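Local coordinates for protein kynurenine formamidase (Bacillus anthracis, PDB 4CO9) that catalyses the zinc-dependent hydrolysis of N-formyl-L-kynurenine to L-kynurenine and formate, a step in tryptophan degradation, at residues 11-14 with 18-21; 172-177 with 202-207. All blocks are in the same frame, centred on the assembly; numbering follows the deposited sequence.

Interaction 1 (11-14 with 18-21)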
ATOM      1  N   ILE C  11       3.177  -7.655  -8.894  1.00  8.88           N
ATOM      2  CA  ILE C  11       4.316  -8.479  -8.477  1.00  8.85           C
ATOM      3  C   ILE C  11       4.325  -8.697  -6.960  1.00  8.61           C
ATOM      4  O   ILE C  11       5.387  -8.855  -6.350  1.00  8.71           O
ATOM      5  CB  ILE C  11       5.665  -7.916  -8.983  1.00  8.85           C
ATOM      6  CG1 ILE C  11       5.909  -6.484  -8.498  1.00  8.76           C
ATOM      7  CG2 ILE C  11       5.695  -7.975 -10.499  1.00  9.20           C
ATOM      8  CD1 ILE C  11       7.363  -6.068  -8.562  1.00  8.80           C
ATOM      9  N   SER C  12       3.130  -8.705  -6.372  1.00  8.18           N
ATOM     10  CA  SER C  12       2.958  -8.911  -4.942  1.00  8.18           C
ATOM     11  C   SER C  12       2.451 -10.322  -4.637  1.00  8.10           C
ATOM     12  O   SER C  12       1.747 -10.925  -5.440  1.00  7.86           O
ATOM     13  CB  SER C  12       1.960  -7.907  -4.378  1.00  8.06           C
ATOM     14  OG  SER C  12       2.330  -6.574  -4.685  1.00  7.98           O
ATOM     15  N   GLN C  13       2.826 -10.837  -3.469  1.00  8.23           N
ATOM     16  CA  GLN C  13       2.312 -12.116  -2.986  1.00  8.45           C
ATOM     17  C   GLN C  13       0.894 -11.960  -2.421  1.00  8.46           C
ATOM     18  O   GLN C  13       0.645 -11.056  -1.640  1.00  8.18           O
ATOM     19  CB  GLN C  13       3.236 -12.682  -1.909  1.00  8.94           C
ATOM     20  CG  GLN C  13       4.613 -13.079  -2.405  1.00  9.40           C
ATOM     21  CD  GLN C  13       5.480 -13.723  -1.352  1.00 10.07           C
ATOM     22  OE1 GLN C  13       5.220 -13.616  -0.159  1.00 10.18           O
ATOM     23  NE2 GLN C  13       6.527 -14.412  -1.791  1.00 10.25           N
ATOM     24  N   PRO C  14      -0.028 -12.865  -2.787  1.00  8.59           N
ATOM     25  CA  PRO C  14      -1.358 -12.771  -2.206  1.00  8.68           C
ATOM     26  C   PRO C  14      -1.312 -12.950  -0.697  1.00  8.65           C
ATOM     27  O   PRO C  14      -0.628 -13.856  -0.203  1.00  8.26           O
ATOM     28  CB  PRO C  14      -2.125 -13.925  -2.863  1.00  8.88           C
ATOM     29  CG  PRO C  14      -1.417 -14.170  -4.142  1.00  9.18           C
ATOM     30  CD  PRO C  14       0.042 -13.889  -3.852  1.00  8.95           C
ATOM     31  N   ASP C  18      -3.160 -18.582   4.444  1.00 12.18           N
ATOM     32  CA  ASP C  18      -2.199 -19.610   4.066  1.00 12.85           C
ATOM     33  C   ASP C  18      -0.776 -19.115   3.823  1.00 11.95           C
ATOM     34  O   ASP C  18       0.120 -19.928   3.605  1.00 11.90           O
ATOM     35  CB  ASP C  18      -2.680 -20.332   2.797  1.00 13.88           C
ATOM     36  CG  ASP C  18      -4.026 -21.023   2.989  1.00 15.32           C
ATOM     37  OD1 ASP C  18      -4.298 -21.504   4.103  1.00 16.08           O
ATOM     38  OD2 ASP C  18      -4.798 -21.080   2.013  1.00 17.67           O
ATOM     39  N   ILE C  19      -0.557 -17.803   3.810  1.00 11.05           N
ATOM     40  CA  ILE C  19       0.771 -17.280   3.520  1.00 10.66           C
ATOM     41  C   ILE C  19       1.751 -17.647   4.633  1.00 10.64           C
ATOM     42  O   ILE C  19       1.382 -17.743   5.786  1.00  9.85           O
ATOM     43  CB  ILE C  19       0.763 -15.759   3.279  1.00 10.62           C
ATOM     44  CG1 ILE C  19       2.044 -15.347   2.528  1.00 10.82           C
ATOM     45  CG2 ILE C  19       0.602 -14.984   4.565  1.00 10.43           C
ATOM     46  CD1 ILE C  19       2.044 -13.919   2.041  1.00 10.65           C
ATOM     47  N   ALA C  20       2.999 -17.869   4.249  1.00 11.01           N
ATOM     48  CA  ALA C  20       4.067 -18.155   5.195  1.00 11.25           C
ATOM     49  C   ALA C  20       4.469 -16.912   5.973  1.00 11.36           C
ATOM     50  O   ALA C  20       4.181 -15.779   5.566  1.00 10.84           O
ATOM     51  CB  ALA C  20       5.275 -18.711   4.461  1.00 11.47           C
ATOM     52  N   THR C  21       5.114 -17.139   7.107  1.00 11.30           N
ATOM     53  CA  THR C  21       5.726 -16.077   7.898  1.00 11.63           C
ATOM     54  C   THR C  21       7.088 -16.548   8.383  1.00 11.63           C
ATOM     55  O   THR C  21       7.400 -17.733   8.306  1.00 11.10           O
ATOM     56  CB  THR C  21       4.870 -15.726   9.125  1.00 12.26           C
ATOM     57  OG1 THR C  21       4.712 -16.880   9.949  1.00 13.56           O
ATOM     58  CG2 THR C  21       3.487 -15.222   8.719  1.00 12.48           C
TER
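P14 and I19 bring the two irregular backbones closest together, CA to CA 7.6 Å, too far for a backbone hydrogen bond, and the gap is bridged by the side chain of I19. With its CG1 anti to the backbone N (chi1 -161°) and CD1 continuing the extended chain (chi2 171°), I19 reaches across at full length, while CG2 stays back between its own N and carbonyl carbon. The terminal methyl I19 CD1 lies 3.5 Å from the carbonyl oxygen P14 O. The same I19 CD1 is 3.9 Å from the amide oxygen Q13 OE1, a looser approach. The methyl makes van der Waals contact with these oxygens, with no hydrogen bond across the contact, and the buried area is correspondingly small. Both segments belong to the long loop that leaves strand 9-10 at the edge of the central sheet and runs toward strand 29-34; in this contact the loop folds back on itself just before W22, a residue that binds substrate. The Q13 and I19 side chains cross at about a right angle, and the long, extended Q13 chain suits its place by carrying OE1 out to the methyl; it also touches V178 and A119. P14, lacking a backbone N-H and restrained in phi by its ring, suits an irregular loop; it also packs against S197 of the second subunit. I19, the buried member of the contact, rests on T53 as well, which places its branched hydrocarbon chain against the protein rather than in solvent.

Interaction 2 (172-177 with 202-207). With ZN (zinc ion), chain O; ZN (zinc ion), chain P.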
ATOM      1  N   HIS C 172      17.395   1.400  -0.070  1.00 13.61           N
ATOM      2  CA  HIS C 172      16.209   0.896   0.585  1.00 12.50           C
ATOM      3  C   HIS C 172      15.941  -0.534   0.147  1.00 11.34           C
ATOM      4  O   HIS C 172      16.494  -0.986  -0.837  1.00 11.22           O
ATOM      5  CB  HIS C 172      15.057   1.815   0.266  1.00 12.62           C
ATOM      6  CG  HIS C 172      15.247   3.196   0.807  1.00 12.90           C
ATOM      7  ND1 HIS C 172      14.372   3.767   1.700  1.00 13.94           N
ATOM      8  CD2 HIS C 172      16.225   4.107   0.607  1.00 13.11           C
ATOM      9  CE1 HIS C 172      14.789   4.983   2.008  1.00 13.67           C
ATOM     10  NE2 HIS C 172      15.914   5.209   1.365  1.00 13.68           N
ATOM     11  N   ILE C 173      15.099  -1.233   0.901  1.00 10.49           N
ATOM     12  CA  ILE C 173      14.953  -2.684   0.781  1.00 10.16           C
ATOM     13  C   ILE C 173      13.507  -3.099   0.587  1.00  9.62           C
ATOM     14  O   ILE C 173      12.633  -2.726   1.374  1.00  9.62           O
ATOM     15  CB  ILE C 173      15.503  -3.395   2.039  1.00 10.44           C
ATOM     16  CG1 ILE C 173      17.005  -3.128   2.170  1.00 10.68           C
ATOM     17  CG2 ILE C 173      15.237  -4.903   1.974  1.00 10.39           C
ATOM     18  CD1 ILE C 173      17.593  -3.544   3.501  1.00 10.93           C
ATOM     19  N   LEU C 174      13.289  -3.910  -0.450  1.00  9.29           N
ATOM     20  CA  LEU C 174      11.999  -4.474  -0.790  1.00  8.62           C
ATOM     21  C   LEU C 174      12.166  -5.980  -0.887  1.00  8.54           C
ATOM     22  O   LEU C 174      13.048  -6.458  -1.593  1.00  8.61           O
ATOM     23  CB  LEU C 174      11.544  -3.872  -2.122  1.00  8.61           C
ATOM     24  CG  LEU C 174      10.377  -4.492  -2.874  1.00  8.66           C
ATOM     25  CD1 LEU C 174       9.107  -4.466  -2.030  1.00  8.70           C
ATOM     26  CD2 LEU C 174      10.175  -3.760  -4.187  1.00  8.70           C
ATOM     27  N   GLU C 175      11.334  -6.728  -0.170  1.00  8.21           N
ATOM     28  CA  GLU C 175      11.451  -8.179  -0.084  1.00  8.20           C
ATOM     29  C   GLU C 175      10.173  -8.882  -0.539  1.00  8.20           C
ATOM     30  O   GLU C 175       9.082  -8.295  -0.514  1.00  7.97           O
ATOM     31  CB  GLU C 175      11.814  -8.590   1.349  1.00  8.40           C
ATOM     32  CG  GLU C 175      13.250  -8.241   1.701  1.00  8.48           C
ATOM     33  CD  GLU C 175      13.524  -8.156   3.192  1.00  8.70           C
ATOM     34  OE1 GLU C 175      12.566  -7.996   3.982  1.00  8.39           O
ATOM     35  OE2 GLU C 175      14.729  -8.236   3.570  1.00  8.70           O
ATOM     36  N   ASN C 176      10.333 -10.129  -0.983  1.00  8.07           N
ATOM     37  CA  ASN C 176       9.227 -10.980  -1.431  1.00  8.33           C
ATOM     38  C   ASN C 176       8.446 -10.469  -2.647  1.00  8.41           C
ATOM     39  O   ASN C 176       7.242 -10.685  -2.746  1.00  8.27           O
ATOM     40  CB  ASN C 176       8.255 -11.268  -0.276  1.00  8.50           C
ATOM     41  CG  ASN C 176       8.779 -12.316   0.692  1.00  8.70           C
ATOM     42  OD1 ASN C 176       9.565 -13.186   0.324  1.00  8.97           O
ATOM     43  ND2 ASN C 176       8.324 -12.250   1.933  1.00  8.53           N
ATOM     44  N   VAL C 177       9.110  -9.813  -3.583  1.00  8.69           N
ATOM     45  CA  VAL C 177       8.454  -9.552  -4.864  1.00  9.11           C
ATOM     46  C   VAL C 177       8.316 -10.870  -5.635  1.00  9.50           C
ATOM     47  O   VAL C 177       9.029 -11.823  -5.351  1.00  8.98           O
ATOM     48  CB  VAL C 177       9.152  -8.479  -5.731  1.00  9.36           C
ATOM     49  CG1 VAL C 177       8.954  -7.096  -5.129  1.00  9.52           C
ATOM     50  CG2 VAL C 177      10.631  -8.778  -5.947  1.00  9.50           C
ATOM     51  N   SER C 202       6.701  -2.127   6.242  1.00  7.23           N
ATOM     52  CA  SER C 202       5.304  -2.099   5.823  1.00  7.16           C
ATOM     53  C   SER C 202       5.051  -3.086   4.720  1.00  7.10           C
ATOM     54  O   SER C 202       5.848  -3.190   3.799  1.00  7.12           O
ATOM     55  CB  SER C 202       4.918  -0.720   5.300  1.00  7.23           C
ATOM     56  OG  SER C 202       3.565  -0.697   4.881  1.00  7.02           O
ATOM     57  N   PRO C 203       3.927  -3.819   4.792  1.00  7.04           N
ATOM     58  CA  PRO C 203       3.503  -4.474   3.558  1.00  6.91           C
ATOM     59  C   PRO C 203       3.215  -3.422   2.496  1.00  6.62           C
ATOM     60  O   PRO C 203       2.861  -2.275   2.821  1.00  6.37           O
ATOM     61  CB  PRO C 203       2.208  -5.214   3.947  1.00  7.17           C
ATOM     62  CG  PRO C 203       1.783  -4.630   5.223  1.00  7.41           C
ATOM     63  CD  PRO C 203       2.987  -4.021   5.902  1.00  7.21           C
ATOM     64  N   VAL C 204       3.389  -3.814   1.242  1.00  6.61           N
ATOM     65  CA  VAL C 204       3.158  -2.933   0.108  1.00  6.64           C
ATOM     66  C   VAL C 204       2.465  -3.700  -0.998  1.00  6.51           C
ATOM     67  O   VAL C 204       2.483  -4.942  -1.021  1.00  6.46           O
ATOM     68  CB  VAL C 204       4.473  -2.351  -0.457  1.00  6.64           C
ATOM     69  CG1 VAL C 204       5.257  -1.631   0.626  1.00  6.73           C
ATOM     70  CG2 VAL C 204       5.322  -3.431  -1.117  1.00  6.61           C
ATOM     71  N   ARG C 205       1.823  -2.959  -1.898  1.00  6.57           N
ATOM     72  CA  ARG C 205       1.380  -3.536  -3.154  1.00  6.57           C
ATOM     73  C   ARG C 205       2.390  -3.106  -4.192  1.00  6.78           C
ATOM     74  O   ARG C 205       2.402  -1.947  -4.618  1.00  6.86           O
ATOM     75  CB  ARG C 205      -0.013  -3.061  -3.543  1.00  6.58           C
ATOM     76  CG  ARG C 205      -0.596  -3.807  -4.745  1.00  6.56           C
ATOM     77  CD  ARG C 205      -0.901  -5.243  -4.374  1.00  6.62           C
ATOM     78  NE  ARG C 205      -1.524  -6.017  -5.440  1.00  6.70           N
ATOM     79  CZ  ARG C 205      -2.819  -6.009  -5.740  1.00  6.74           C
ATOM     80  NH1 ARG C 205      -3.678  -5.219  -5.104  1.00  6.88           N
ATOM     81  NH2 ARG C 205      -3.254  -6.781  -6.716  1.00  6.82           N
ATOM     82  N   ALA C 206       3.282  -4.020  -4.541  1.00  6.95           N
ATOM     83  CA  ALA C 206       4.260  -3.764  -5.566  1.00  7.10           C
ATOM     84  C   ALA C 206       3.681  -4.119  -6.921  1.00  7.29           C
ATOM     85  O   ALA C 206       3.183  -5.235  -7.126  1.00  7.01           O
ATOM     86  CB  ALA C 206       5.536  -4.550  -5.301  1.00  7.13           C
ATOM     87  N   VAL C 207       3.738  -3.153  -7.836  1.00  7.54           N
ATOM     88  CA  VAL C 207       3.338  -3.349  -9.221  1.00  7.88           C
ATOM     89  C   VAL C 207       4.365  -2.711 -10.151  1.00  8.21           C
ATOM     90  O   VAL C 207       5.079  -1.787  -9.762  1.00  7.90           O
ATOM     91  CB  VAL C 207       1.948  -2.730  -9.518  1.00  7.89           C
ATOM     92  CG1 VAL C 207       0.886  -3.330  -8.621  1.00  7.91           C
ATOM     93  CG2 VAL C 207       1.971  -1.215  -9.351  1.00  8.13           C
TER
HETATM   94 ZN    ZN O 401      14.564  -7.670   5.599  1.00 23.31          ZN
HETATM   95 ZN    ZN P 402      11.500  -7.567   6.090  1.00 22.07          ZN
HETATM   96  O   HOH W   1      13.209  -8.272   6.981  1.00  9.58           O
HETATM   97  O   HOH W   2      15.079 -10.093   6.127  1.00 18.80           O
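Strand 172-175 of the mixed central sheet presents opposite faces at its end: E175 points to the binuclear zinc site and L174 away from it, into the hydrophobic layer that meets 202-207. In L174, chi1 of 167° sends CG outward and chi2 of 60° turns CD1 to 4.0 Å from V204 CG2; the two side chains cross obliquely. Both also touch I57, on strand 56-58, which lies between strands 172-175 and 201-203 in the sheet. V177 CG1 meets A206 CB at a looser 4.3 Å. Branched side chains span the gap, and the small alanine suits the place where V177 draws near. On the metal side, the extended E175 chain delivers its carboxylate to both ions. E175 OE2 binds the chain O zinc at 2.1 Å, whereas E175 OE1 binds the chain P zinc at 2.4 Å and, at a longer 2.6 Å, the chain O zinc. Water 1 sits 2.0 Å from each zinc, and such a shared position would be expected to lower its pKa. H52, H56, D58 and H163 supply the other protein ligands; water 2 binds the chain O zinc at 2.5 Å. A carboxylate and a water bridging paired metals are characteristic of binuclear zinc hydrolases.

How the interactions relate
Interaction 2 lies deep in the chain, on a strand whose E175 reaches the metals, and is wholly buried; interaction 1 is farther out, in a partly exposed loop. Their chemistry follows from this: aliphatic packing between residues of the sheet region in the one, a single methyl set against two oxygens in the other. The two are joined directly, since the carbonyl oxygen A206 O probably accepts hydrogen bonds from both S12 OG (2.9 Å) and I11 N (3.0 Å), fastening the beginning of the loop to 202-207. In addition, Q13 CG packs on N176 O, and the T55 hydroxyl bonds to both Q13 N and N176 O. Residues of both segment pairs also touch the second subunit.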